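Local coordinates for protein carboxyl esterase NP (Bacillus subtilis, PDB 4CCW) that hydrolyses carboxylic esters to an alcohol and a carboxylate as a carboxylesterase of the alpha/beta hydrolase superfamily, at residues I15-Y18 with Q19-N22; L159-H163 with D164-Y168; I246-P249 with H250-L253. One frame throughout, in Å; residues are numbered along the deposited sequence.

Each of the three contacts is local, made between neighbouring segments that follow each other without a gap, and they succeed one another along the chain without nesting or crossing. Interaction 1 comes first, inside the N-terminal helix 12-24, about 29 Å centre to centre from interaction 2 and about 34 Å from interaction 3, on the other side of the chain's centre from the latter. Interaction 2 turns the loop after strand 146-152 into helix 163-171, next to the ligand pocket. Interaction 3 does the same between strand 236-241 and helix 249-259. These two starts touch: His162 N lies 2.7 Å from Ile246 O, a probable hydrogen bond, and Leu159 packs on Ser251 and Ala252.

Interaction 1. Residues I15-Y18 with Q19-N22; sequences IRYY and QTYN
Tyr17 O takes two donors, the hydroxyl OG1 of Thr20 at 2.7 Å and the backbone N of Tyr21 at 2.9 Å. The amide comes almost straight along the C=O bond, whereas the hydroxyl arrives from the flank, at a C=O...OG1 angle of 120°. Thr20 can reach back because its OG1 sits between its own N and carbonyl carbon (chi1 63°), which folds the hydroxyl over the preceding turn; CG2 then lies over Arg16 O at 3.4 Å. Threonine suits a helix here since its hydroxyl is satisfied by the helix itself. The amide bond from Tyr21 N belongs to the regular i to i+4 ladder of the N-terminal helix 12-24, as do Gln19 N to Ile15 O and Thr20 N to Arg16 O. Tyr17 has CG anti to N (chi1 176°) and Tyr21 likewise, which sets the two rings one turn apart on the same buried flank. Tyr17 OH meets the edge of the Tyr21 ring in its plane, 3.6 Å from CD2. Each phenol pairs its long apolar ring with a polar end that finds a partner outside this helix: Tyr17 OH bonds Gln199 of helix 194-205, and Tyr21 OH bonds Asp87.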
ATOM      1  N   ILE A  15     -21.260   4.969  -5.690  1.00 33.02           N
ATOM      2  CA  ILE A  15     -21.221   5.245  -7.131  1.00 32.85           C
ATOM      3  C   ILE A  15     -20.280   6.399  -7.429  1.00 31.94           C
ATOM      4  O   ILE A  15     -19.473   6.323  -8.360  1.00 31.93           O
ATOM      5  CB  ILE A  15     -22.637   5.541  -7.693  1.00 34.27           C
ATOM      6  CG1 ILE A  15     -23.491   4.271  -7.674  1.00 35.76           C
ATOM      7  CG2 ILE A  15     -22.579   6.154  -9.096  1.00 34.90           C
ATOM      8  CD1 ILE A  15     -23.047   3.190  -8.644  1.00 37.08           C
ATOM      9  N   ARG A  16     -20.365   7.455  -6.621  1.00 31.87           N
ATOM     10  CA  ARG A  16     -19.510   8.612  -6.796  1.00 32.11           C
ATOM     11  C   ARG A  16     -18.042   8.230  -6.619  1.00 30.84           C
ATOM     12  O   ARG A  16     -17.193   8.660  -7.405  1.00 30.63           O
ATOM     13  CB  ARG A  16     -19.893   9.724  -5.825  1.00 34.17           C
ATOM     14  CG  ARG A  16     -18.904  10.872  -5.789  1.00 35.81           C
ATOM     15  CD  ARG A  16     -19.407  12.005  -4.913  1.00 38.92           C
ATOM     16  NE  ARG A  16     -19.519  11.589  -3.517  1.00 39.64           N
ATOM     17  CZ  ARG A  16     -20.238  12.228  -2.602  1.00 42.68           C
ATOM     18  NH1 ARG A  16     -20.917  13.321  -2.930  1.00 46.19           N
ATOM     19  NH2 ARG A  16     -20.287  11.770  -1.359  1.00 42.83           N
ATOM     20  N   TYR A  17     -17.758   7.413  -5.604  1.00 30.18           N
ATOM     21  CA  TYR A  17     -16.385   6.959  -5.371  1.00 29.71           C
ATOM     22  C   TYR A  17     -15.868   6.174  -6.571  1.00 29.66           C
ATOM     23  O   TYR A  17     -14.778   6.464  -7.078  1.00 29.77           O
ATOM     24  CB  TYR A  17     -16.237   6.131  -4.094  1.00 29.99           C
ATOM     25  CG  TYR A  17     -14.819   5.615  -3.971  1.00 29.93           C
ATOM     26  CD1 TYR A  17     -13.764   6.488  -3.683  1.00 29.92           C
ATOM     27  CD2 TYR A  17     -14.520   4.278  -4.233  1.00 30.82           C
ATOM     28  CE1 TYR A  17     -12.452   6.028  -3.607  1.00 30.77           C
ATOM     29  CE2 TYR A  17     -13.210   3.810  -4.151  1.00 31.55           C
ATOM     30  CZ  TYR A  17     -12.187   4.688  -3.850  1.00 31.15           C
ATOM     31  OH  TYR A  17     -10.899   4.223  -3.779  1.00 32.20           O
ATOM     32  N   TYR A  18     -16.653   5.203  -7.034  1.00 30.27           N
ATOM     33  CA  TYR A  18     -16.301   4.438  -8.229  1.00 30.60           C
ATOM     34  C   TYR A  18     -16.006   5.309  -9.448  1.00 30.37           C
ATOM     35  O   TYR A  18     -15.064   5.039 -10.194  1.00 30.18           O
ATOM     36  CB  TYR A  18     -17.381   3.403  -8.558  1.00 32.78           C
ATOM     37  CG  TYR A  18     -17.192   2.076  -7.865  1.00 34.61           C
ATOM     38  CD1 TYR A  18     -17.107   1.997  -6.474  1.00 35.12           C
ATOM     39  CD2 TYR A  18     -17.107   0.892  -8.600  1.00 37.38           C
ATOM     40  CE1 TYR A  18     -16.939   0.776  -5.834  1.00 37.17           C
ATOM     41  CE2 TYR A  18     -16.940  -0.325  -7.970  1.00 39.66           C
ATOM     42  CZ  TYR A  18     -16.856  -0.376  -6.588  1.00 39.75           C
ATOM     43  OH  TYR A  18     -16.689  -1.583  -5.960  1.00 42.72           O
ATOM     44  N   GLN A  19     -16.829   6.334  -9.673  1.00 30.30           N
ATOM     45  CA  GLN A  19     -16.591   7.269 -10.770  1.00 31.40           C
ATOM     46  C   GLN A  19     -15.246   8.001 -10.621  1.00 31.13           C
ATOM     47  O   GLN A  19     -14.486   8.112 -11.589  1.00 31.95           O
ATOM     48  CB  GLN A  19     -17.749   8.274 -10.888  1.00 32.43           C
ATOM     49  CG  GLN A  19     -17.618   9.249 -12.051  1.00 34.47           C
ATOM     50  CD  GLN A  19     -17.489   8.558 -13.402  1.00 36.53           C
ATOM     51  OE1 GLN A  19     -18.015   7.464 -13.612  1.00 36.75           O
ATOM     52  NE2 GLN A  19     -16.789   9.204 -14.331  1.00 38.30           N
ATOM     53  N   THR A  20     -14.958   8.496  -9.419  1.00 30.43           N
ATOM     54  CA  THR A  20     -13.688   9.189  -9.157  1.00 30.32           C
ATOM     55  C   THR A  20     -12.474   8.267  -9.319  1.00 29.65           C
ATOM     56  O   THR A  20     -11.413   8.702  -9.757  1.00 30.25           O
ATOM     57  CB  THR A  20     -13.635   9.880  -7.762  1.00 30.99           C
ATOM     58  OG1 THR A  20     -13.742   8.904  -6.712  1.00 29.64           O
ATOM     59  CG2 THR A  20     -14.729  10.954  -7.623  1.00 32.73           C
ATOM     60  N   TYR A  21     -12.643   7.001  -8.948  1.00 28.88           N
ATOM     61  CA  TYR A  21     -11.594   5.985  -9.098  1.00 29.42           C
ATOM     62  C   TYR A  21     -11.274   5.825 -10.586  1.00 30.50           C
ATOM     63  O   TYR A  21     -10.099   5.810 -10.984  1.00 31.79           O
ATOM     64  CB  TYR A  21     -12.091   4.664  -8.500  1.00 29.22           C
ATOM     65  CG  TYR A  21     -11.078   3.542  -8.435  1.00 30.33           C
ATOM     66  CD1 TYR A  21     -10.578   2.949  -9.603  1.00 31.72           C
ATOM     67  CD2 TYR A  21     -10.661   3.042  -7.210  1.00 30.85           C
ATOM     68  CE1 TYR A  21      -9.662   1.904  -9.532  1.00 33.41           C
ATOM     69  CE2 TYR A  21      -9.759   2.002  -7.127  1.00 32.88           C
ATOM     70  CZ  TYR A  21      -9.261   1.441  -8.288  1.00 34.17           C
ATOM     71  OH  TYR A  21      -8.362   0.417  -8.188  1.00 36.24           O
ATOM     72  N   ASN A  22     -12.316   5.726 -11.404  1.00 30.89           N
ATOM     73  CA  ASN A  22     -12.159   5.583 -12.849  1.00 32.91           C
ATOM     74  C   ASN A  22     -11.490   6.804 -13.470  1.00 33.80           C
ATOM     75  O   ASN A  22     -10.678   6.673 -14.384  1.00 35.16           O
ATOM     76  CB  ASN A  22     -13.513   5.297 -13.512  1.00 33.94           C
ATOM     77  CG  ASN A  22     -14.037   3.908 -13.180  1.00 34.62           C
ATOM     78  OD1 ASN A  22     -13.299   3.059 -12.674  1.00 35.48           O
ATOM     79  ND2 ASN A  22     -15.310   3.673 -13.447  1.00 35.45           N
TER

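Interaction 2. Residues L159-H163 with D164-Y168; sequences LPFHH and DFYKY. With VKC ((2-hydroxyethoxy)acetic acid), chain B.
The extended backbone of Phe161 and His162 bends into helix 163-171, and the first turn is closed by Phe165 N bonding His162 O at 3.0 Å, with the donor well above the carbonyl plane. His162 is the N-cap of this helix: its ring nitrogen ND1 accepts from Asp164 N at 3.0 Å, along a fairly straight N-H but tilted from the ring plane. With CG anti to N (chi1 -175°), the imidazole swings forward alongside Asp164, where it meets an amide that no earlier helical carbonyl can serve. The accepting role would leave the proton, if the ring is neutral, on NE2.

Phe161, Phe165 and Tyr166 form an aromatic cluster next to the cap. The rings of Phe161 and Phe165 stack face to face, centroids 4.1 Å apart and planes 23° from parallel, and CD2 of Phe165 stands over the centre of the Phe161 ring. Tyr166 completes the cluster as a T-shaped pair, receiving the edge of Phe161 on its face with the planes at 89°. Flat, apolar phenylalanine suits Phe165, whose ring serves two partners: one face meets Phe161, and its far end reaches the bound (2-hydroxyethoxy)acetic acid, CZ lying 3.6 Å from CG of the ligand. Phe165 thus lines the ligand pocket, about 6 Å from the side chain of His273, the likely proton acceptor. Trp184 of helix 177-185 also packs on Phe165.

On the exposed flank His163 and Lys167 pair across one turn. The long lysine chain stays straight until its last torsion, where the end bends to deliver NZ to His163 ND1 at 2.8 Å, in the plane of the imidazole.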
ATOM      1  N   LEU A 159       7.683   0.313  14.276  1.00 21.82           N
ATOM      2  CA  LEU A 159       7.350   1.145  15.429  1.00 21.80           C
ATOM      3  C   LEU A 159       5.851   1.338  15.475  1.00 21.44           C
ATOM      4  O   LEU A 159       5.216   1.292  14.422  1.00 21.17           O
ATOM      5  CB  LEU A 159       7.962   2.544  15.298  1.00 22.60           C
ATOM      6  CG  LEU A 159       9.475   2.716  15.349  1.00 23.82           C
ATOM      7  CD1 LEU A 159       9.770   4.208  15.273  1.00 23.94           C
ATOM      8  CD2 LEU A 159      10.041   2.103  16.626  1.00 24.75           C
ATOM      9  N   PRO A 160       5.287   1.592  16.676  1.00 21.17           N
ATOM     10  CA  PRO A 160       3.863   1.938  16.732  1.00 21.00           C
ATOM     11  C   PRO A 160       3.625   3.342  16.211  1.00 20.50           C
ATOM     12  O   PRO A 160       4.560   4.147  16.176  1.00 20.55           O
ATOM     13  CB  PRO A 160       3.529   1.890  18.221  1.00 21.48           C
ATOM     14  CG  PRO A 160       4.822   1.986  18.938  1.00 22.16           C
ATOM     15  CD  PRO A 160       5.914   1.531  18.016  1.00 21.55           C
ATOM     16  N   PHE A 161       2.390   3.631  15.804  1.00 20.29           N
ATOM     17  CA  PHE A 161       2.035   4.963  15.337  1.00 20.25           C
ATOM     18  C   PHE A 161       2.243   6.001  16.416  1.00 20.86           C
ATOM     19  O   PHE A 161       2.002   5.743  17.608  1.00 21.42           O
ATOM     20  CB  PHE A 161       0.538   5.044  14.987  1.00 20.44           C
ATOM     21  CG  PHE A 161       0.142   4.300  13.750  1.00 20.20           C
ATOM     22  CD1 PHE A 161       0.784   4.515  12.531  1.00 20.24           C
ATOM     23  CD2 PHE A 161      -0.955   3.428  13.790  1.00 20.71           C
ATOM     24  CE1 PHE A 161       0.361   3.854  11.380  1.00 20.31           C
ATOM     25  CE2 PHE A 161      -1.368   2.754  12.647  1.00 20.85           C
ATOM     26  CZ  PHE A 161      -0.709   2.970  11.439  1.00 20.61           C
ATOM     27  N   HIS A 162       2.628   7.201  16.002  1.00 20.64           N
ATOM     28  CA  HIS A 162       2.469   8.360  16.882  1.00 21.87           C
ATOM     29  C   HIS A 162       0.985   8.595  17.056  1.00 22.24           C
ATOM     30  O   HIS A 162       0.213   8.387  16.116  1.00 22.02           O
ATOM     31  CB  HIS A 162       3.130   9.564  16.241  1.00 22.78           C
ATOM     32  CG  HIS A 162       3.137  10.790  17.109  1.00 24.82           C
ATOM     33  ND1 HIS A 162       2.107  11.656  17.147  1.00 25.51           N
ATOM     34  CD2 HIS A 162       4.104  11.288  17.973  1.00 26.04           C
ATOM     35  CE1 HIS A 162       2.392  12.654  17.997  1.00 26.47           C
ATOM     36  NE2 HIS A 162       3.620  12.433  18.500  1.00 26.50           N
ATOM     37  N   HIS A 163       0.551   9.050  18.229  1.00 23.49           N
ATOM     38  CA  HIS A 163      -0.892   9.196  18.488  1.00 24.48           C
ATOM     39  C   HIS A 163      -1.598  10.134  17.528  1.00 24.81           C
ATOM     40  O   HIS A 163      -2.812  10.010  17.293  1.00 24.98           O
ATOM     41  CB  HIS A 163      -1.155   9.592  19.940  1.00 25.93           C
ATOM     42  CG  HIS A 163      -0.792  11.029  20.272  1.00 26.59           C
ATOM     43  ND1 HIS A 163      -1.724  12.000  20.405  1.00 27.42           N
ATOM     44  CD2 HIS A 163       0.440  11.636  20.485  1.00 26.92           C
ATOM     45  CE1 HIS A 163      -1.122  13.164  20.706  1.00 28.15           C
ATOM     46  NE2 HIS A 163       0.207  12.948  20.742  1.00 27.67           N
ATOM     47  N   ASP A 164      -0.852  11.078  16.964  1.00 24.65           N
ATOM     48  CA  ASP A 164      -1.437  12.029  16.007  1.00 25.91           C
ATOM     49  C   ASP A 164      -1.998  11.331  14.779  1.00 25.03           C
ATOM     50  O   ASP A 164      -2.970  11.812  14.191  1.00 25.81           O
ATOM     51  CB  ASP A 164      -0.442  13.116  15.584  1.00 27.67           C
ATOM     52  CG  ASP A 164      -0.417  14.288  16.548  1.00 30.54           C
ATOM     53  OD1 ASP A 164      -1.256  14.331  17.470  1.00 31.82           O
ATOM     54  OD2 ASP A 164       0.440  15.181  16.368  1.00 32.31           O
ATOM     55  N   PHE A 165      -1.409  10.200  14.394  1.00 23.93           N
ATOM     56  CA  PHE A 165      -1.953   9.463  13.259  1.00 24.20           C
ATOM     57  C   PHE A 165      -3.404   9.081  13.522  1.00 24.17           C
ATOM     58  O   PHE A 165      -4.270   9.308  12.672  1.00 23.74           O
ATOM     59  CB  PHE A 165      -1.140   8.219  12.894  1.00 24.85           C
ATOM     60  CG  PHE A 165      -1.775   7.401  11.800  1.00 26.18           C
ATOM     61  CD1 PHE A 165      -1.670   7.800  10.461  1.00 27.36           C
ATOM     62  CD2 PHE A 165      -2.527   6.261  12.106  1.00 27.80           C
ATOM     63  CE1 PHE A 165      -2.270   7.048   9.455  1.00 28.07           C
ATOM     64  CE2 PHE A 165      -3.137   5.513  11.104  1.00 28.12           C
ATOM     65  CZ  PHE A 165      -3.006   5.909   9.779  1.00 28.97           C
ATOM     66  N   TYR A 166      -3.672   8.500  14.694  1.00 23.94           N
ATOM     67  CA  TYR A 166      -5.056   8.154  15.057  1.00 24.85           C
ATOM     68  C   TYR A 166      -6.014   9.334  14.972  1.00 25.36           C
ATOM     69  O   TYR A 166      -7.146   9.202  14.485  1.00 26.29           O
ATOM     70  CB  TYR A 166      -5.098   7.548  16.468  1.00 25.53           C
ATOM     71  CG  TYR A 166      -4.482   6.168  16.537  1.00 26.03           C
ATOM     72  CD1 TYR A 166      -5.173   5.073  16.045  1.00 27.36           C
ATOM     73  CD2 TYR A 166      -3.229   5.950  17.114  1.00 25.64           C
ATOM     74  CE1 TYR A 166      -4.643   3.802  16.091  1.00 28.24           C
ATOM     75  CE2 TYR A 166      -2.686   4.655  17.183  1.00 26.04           C
ATOM     76  CZ  TYR A 166      -3.393   3.597  16.653  1.00 26.83           C
ATOM     77  OH  TYR A 166      -2.918   2.307  16.686  1.00 27.91           O
ATOM     78  N   LYS A 167      -5.562  10.482  15.453  1.00 24.84           N
ATOM     79  CA  LYS A 167      -6.375  11.697  15.468  1.00 25.79           C
ATOM     80  C   LYS A 167      -6.670  12.259  14.075  1.00 25.52           C
ATOM     81  O   LYS A 167      -7.824  12.586  13.767  1.00 25.91           O
ATOM     82  CB  LYS A 167      -5.726  12.747  16.366  1.00 26.28           C
ATOM     83  CG  LYS A 167      -5.740  12.328  17.832  1.00 27.35           C
ATOM     84  CD  LYS A 167      -5.077  13.363  18.728  1.00 28.54           C
ATOM     85  CE  LYS A 167      -5.202  12.970  20.189  1.00 29.34           C
ATOM     86  NZ  LYS A 167      -4.533  11.677  20.555  1.00 27.73           N
ATOM     87  N   TYR A 168      -5.640  12.377  13.237  1.00 24.87           N
ATOM     88  CA  TYR A 168      -5.862  12.890  11.880  1.00 25.87           C
ATOM     89  C   TYR A 168      -6.679  11.927  11.039  1.00 26.22           C
ATOM     90  O   TYR A 168      -7.519  12.363  10.249  1.00 27.32           O
ATOM     91  CB  TYR A 168      -4.545  13.238  11.170  1.00 25.72           C
ATOM     92  CG  TYR A 168      -3.962  14.535  11.644  1.00 26.53           C
ATOM     93  CD1 TYR A 168      -4.500  15.756  11.230  1.00 27.66           C
ATOM     94  CD2 TYR A 168      -2.874  14.553  12.519  1.00 26.50           C
ATOM     95  CE1 TYR A 168      -3.969  16.958  11.674  1.00 28.88           C
ATOM     96  CE2 TYR A 168      -2.336  15.748  12.964  1.00 27.30           C
ATOM     97  CZ  TYR A 168      -2.889  16.944  12.542  1.00 28.66           C
ATOM     98  OH  TYR A 168      -2.353  18.129  12.984  1.00 30.33           O
TER
HETATM   99  C   VKC B1294      -3.017   7.000   4.933  1.00 48.38           C
HETATM  100  O   VKC B1294      -2.140   6.650   5.752  1.00 55.14           O
HETATM  101  CA  VKC B1294      -4.442   7.148   5.413  1.00 46.98           C
HETATM  102  CD  VKC B1294      -6.399   5.640   8.017  1.00 47.16           C
HETATM  103  CG  VKC B1294      -5.609   6.828   7.468  1.00 45.96           C
HETATM  104  OAD VKC B1294      -4.625   6.337   6.570  1.00 48.25           O
HETATM  105  OE1 VKC B1294      -7.773   6.004   8.225  1.00 52.15           O
HETATM  106  OXT VKC B1294      -2.753   7.226   3.732  1.00 50.04           O

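Interaction 3. Residues I246-P249 with H250-L253; sequences IYDP and HSAL
Asp248 reaches forward from the loop and sets its carboxylate oxygen OD1 against the amides of His250 and Ser251, at the start of helix 249-259. Its CG stands anti to N (chi1 -178°), which carries the group over the start of the helix instead of back along the loop. Ser251 N is held by OD1 at 3.0 Å with a nearly straight N-H, approaching from above the carboxylate plane. His250 N is nearer, 2.8 Å from the same OD1, yet its bond is weak because the N-H points well off the oxygen (121°). Aspartate suits the place: it is short enough to meet amides only two and three residues ahead, and its negative charge should be favoured by the positive end of the helix dipole.

Pro249 follows as the first helical residue. Having no N-H, it costs nothing where a helix has no carbonyl to offer, and its ring already fixes phi near the helical value. Its own carbonyl is used normally, taking Leu253 N at 3.0 Å, just as Asp248 O takes Ala252 N. Ser251 turns its hydroxyl back beside the Asp248 side chain, OG 3.2 Å from CG.

Tyr247 holds CG between its N and carbonyl carbon (chi1 43°), and this folds the ring inward. Ile246 CG1 lies over the centre of one face, 3.6 Å above it, and CE1 meets the Ala252 methyl CB at 4.0 Å. A small alanine leaves room for the ring, whose buried OH bonds Pro154 O. Tyr247, Pro249 and Ala252 all pack on Leu240 of strand 236-241. An aspartate N-cap with proline in the first turn is a classic helix start, here closing a strand-to-helix connection of the alpha/beta hydrolase fold.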
ATOM      1  N   ILE A 246       4.118   9.727  10.785  1.00 22.08           N
ATOM      2  CA  ILE A 246       3.355   8.649  11.448  1.00 21.52           C
ATOM      3  C   ILE A 246       4.159   7.978  12.565  1.00 21.29           C
ATOM      4  O   ILE A 246       3.584   7.316  13.437  1.00 20.97           O
ATOM      5  CB  ILE A 246       2.744   7.600  10.460  1.00 21.36           C
ATOM      6  CG1 ILE A 246       3.816   6.692   9.831  1.00 20.90           C
ATOM      7  CG2 ILE A 246       1.868   8.317   9.411  1.00 21.91           C
ATOM      8  CD1 ILE A 246       3.301   5.321   9.375  1.00 20.97           C
ATOM      9  N   TYR A 247       5.483   8.150  12.497  1.00 21.02           N
ATOM     10  CA  TYR A 247       6.426   7.801  13.563  1.00 20.94           C
ATOM     11  C   TYR A 247       7.751   8.474  13.222  1.00 21.20           C
ATOM     12  O   TYR A 247       7.862   9.183  12.200  1.00 21.54           O
ATOM     13  CB  TYR A 247       6.563   6.268  13.728  1.00 20.26           C
ATOM     14  CG  TYR A 247       6.666   5.530  12.409  1.00 20.16           C
ATOM     15  CD1 TYR A 247       7.618   5.919  11.449  1.00 20.00           C
ATOM     16  CD2 TYR A 247       5.811   4.469  12.113  1.00 19.93           C
ATOM     17  CE1 TYR A 247       7.706   5.274  10.237  1.00 20.41           C
ATOM     18  CE2 TYR A 247       5.894   3.802  10.908  1.00 19.94           C
ATOM     19  CZ  TYR A 247       6.859   4.206   9.974  1.00 20.27           C
ATOM     20  OH  TYR A 247       6.950   3.566   8.766  1.00 20.41           O
ATOM     21  N   ASP A 248       8.763   8.286  14.059  1.00 21.09           N
ATOM     22  CA  ASP A 248      10.070   8.870  13.777  1.00 21.44           C
ATOM     23  C   ASP A 248      10.820   7.973  12.788  1.00 20.84           C
ATOM     24  O   ASP A 248      11.019   6.781  13.063  1.00 20.55           O
ATOM     25  CB  ASP A 248      10.853   9.058  15.076  1.00 22.21           C
ATOM     26  CG  ASP A 248      12.213   9.709  14.851  1.00 22.52           C
ATOM     27  OD1 ASP A 248      13.001   9.250  13.997  1.00 22.77           O
ATOM     28  OD2 ASP A 248      12.525  10.680  15.559  1.00 23.86           O
ATOM     29  N   PRO A 249      11.169   8.517  11.602  1.00 20.83           N
ATOM     30  CA  PRO A 249      11.665   7.616  10.563  1.00 21.01           C
ATOM     31  C   PRO A 249      13.051   7.102  10.901  1.00 21.21           C
ATOM     32  O   PRO A 249      13.406   6.006  10.508  1.00 21.03           O
ATOM     33  CB  PRO A 249      11.688   8.493   9.301  1.00 21.04           C
ATOM     34  CG  PRO A 249      11.836   9.897   9.811  1.00 21.65           C
ATOM     35  CD  PRO A 249      11.095   9.911  11.136  1.00 21.45           C
ATOM     36  N   HIS A 250      13.831   7.890  11.639  1.00 22.22           N
ATOM     37  CA  HIS A 250      15.165   7.407  12.055  1.00 22.63           C
ATOM     38  C   HIS A 250      15.095   6.349  13.130  1.00 22.48           C
ATOM     39  O   HIS A 250      15.851   5.361  13.107  1.00 22.50           O
ATOM     40  CB  HIS A 250      16.096   8.573  12.391  1.00 24.07           C
ATOM     41  CG  HIS A 250      16.546   9.338  11.165  1.00 25.18           C
ATOM     42  ND1 HIS A 250      17.557   8.916  10.379  1.00 26.02           N
ATOM     43  CD2 HIS A 250      16.050  10.503  10.579  1.00 25.70           C
ATOM     44  CE1 HIS A 250      17.725   9.783   9.352  1.00 26.75           C
ATOM     45  NE2 HIS A 250      16.797  10.751   9.474  1.00 26.42           N
ATOM     46  N   SER A 251      14.150   6.503  14.056  1.00 22.20           N
ATOM     47  CA  SER A 251      13.878   5.448  15.022  1.00 22.16           C
ATOM     48  C   SER A 251      13.427   4.170  14.298  1.00 21.14           C
ATOM     49  O   SER A 251      13.827   3.083  14.686  1.00 21.66           O
ATOM     50  CB  SER A 251      12.811   5.888  16.026  1.00 22.88           C
ATOM     51  OG  SER A 251      13.135   7.168  16.555  1.00 24.80           O
ATOM     52  N   ALA A 252      12.578   4.301  13.272  1.00 20.27           N
ATOM     53  CA  ALA A 252      12.118   3.150  12.488  1.00 19.86           C
ATOM     54  C   ALA A 252      13.271   2.435  11.788  1.00 19.98           C
ATOM     55  O   ALA A 252      13.359   1.202  11.824  1.00 19.73           O
ATOM     56  CB  ALA A 252      11.068   3.573  11.463  1.00 19.89           C
ATOM     57  N   LEU A 253      14.140   3.216  11.141  1.00 19.95           N
ATOM     58  CA  LEU A 253      15.312   2.659  10.463  1.00 20.40           C
ATOM     59  C   LEU A 253      16.188   1.917  11.477  1.00 21.04           C
ATOM     60  O   LEU A 253      16.711   0.835  11.181  1.00 20.78           O
ATOM     61  CB  LEU A 253      16.112   3.758   9.751  1.00 21.00           C
ATOM     62  CG  LEU A 253      17.386   3.293   9.008  1.00 21.45           C
ATOM     63  CD1 LEU A 253      17.625   4.133   7.764  1.00 22.10           C
ATOM     64  CD2 LEU A 253      18.579   3.380   9.936  1.00 22.31           C
TER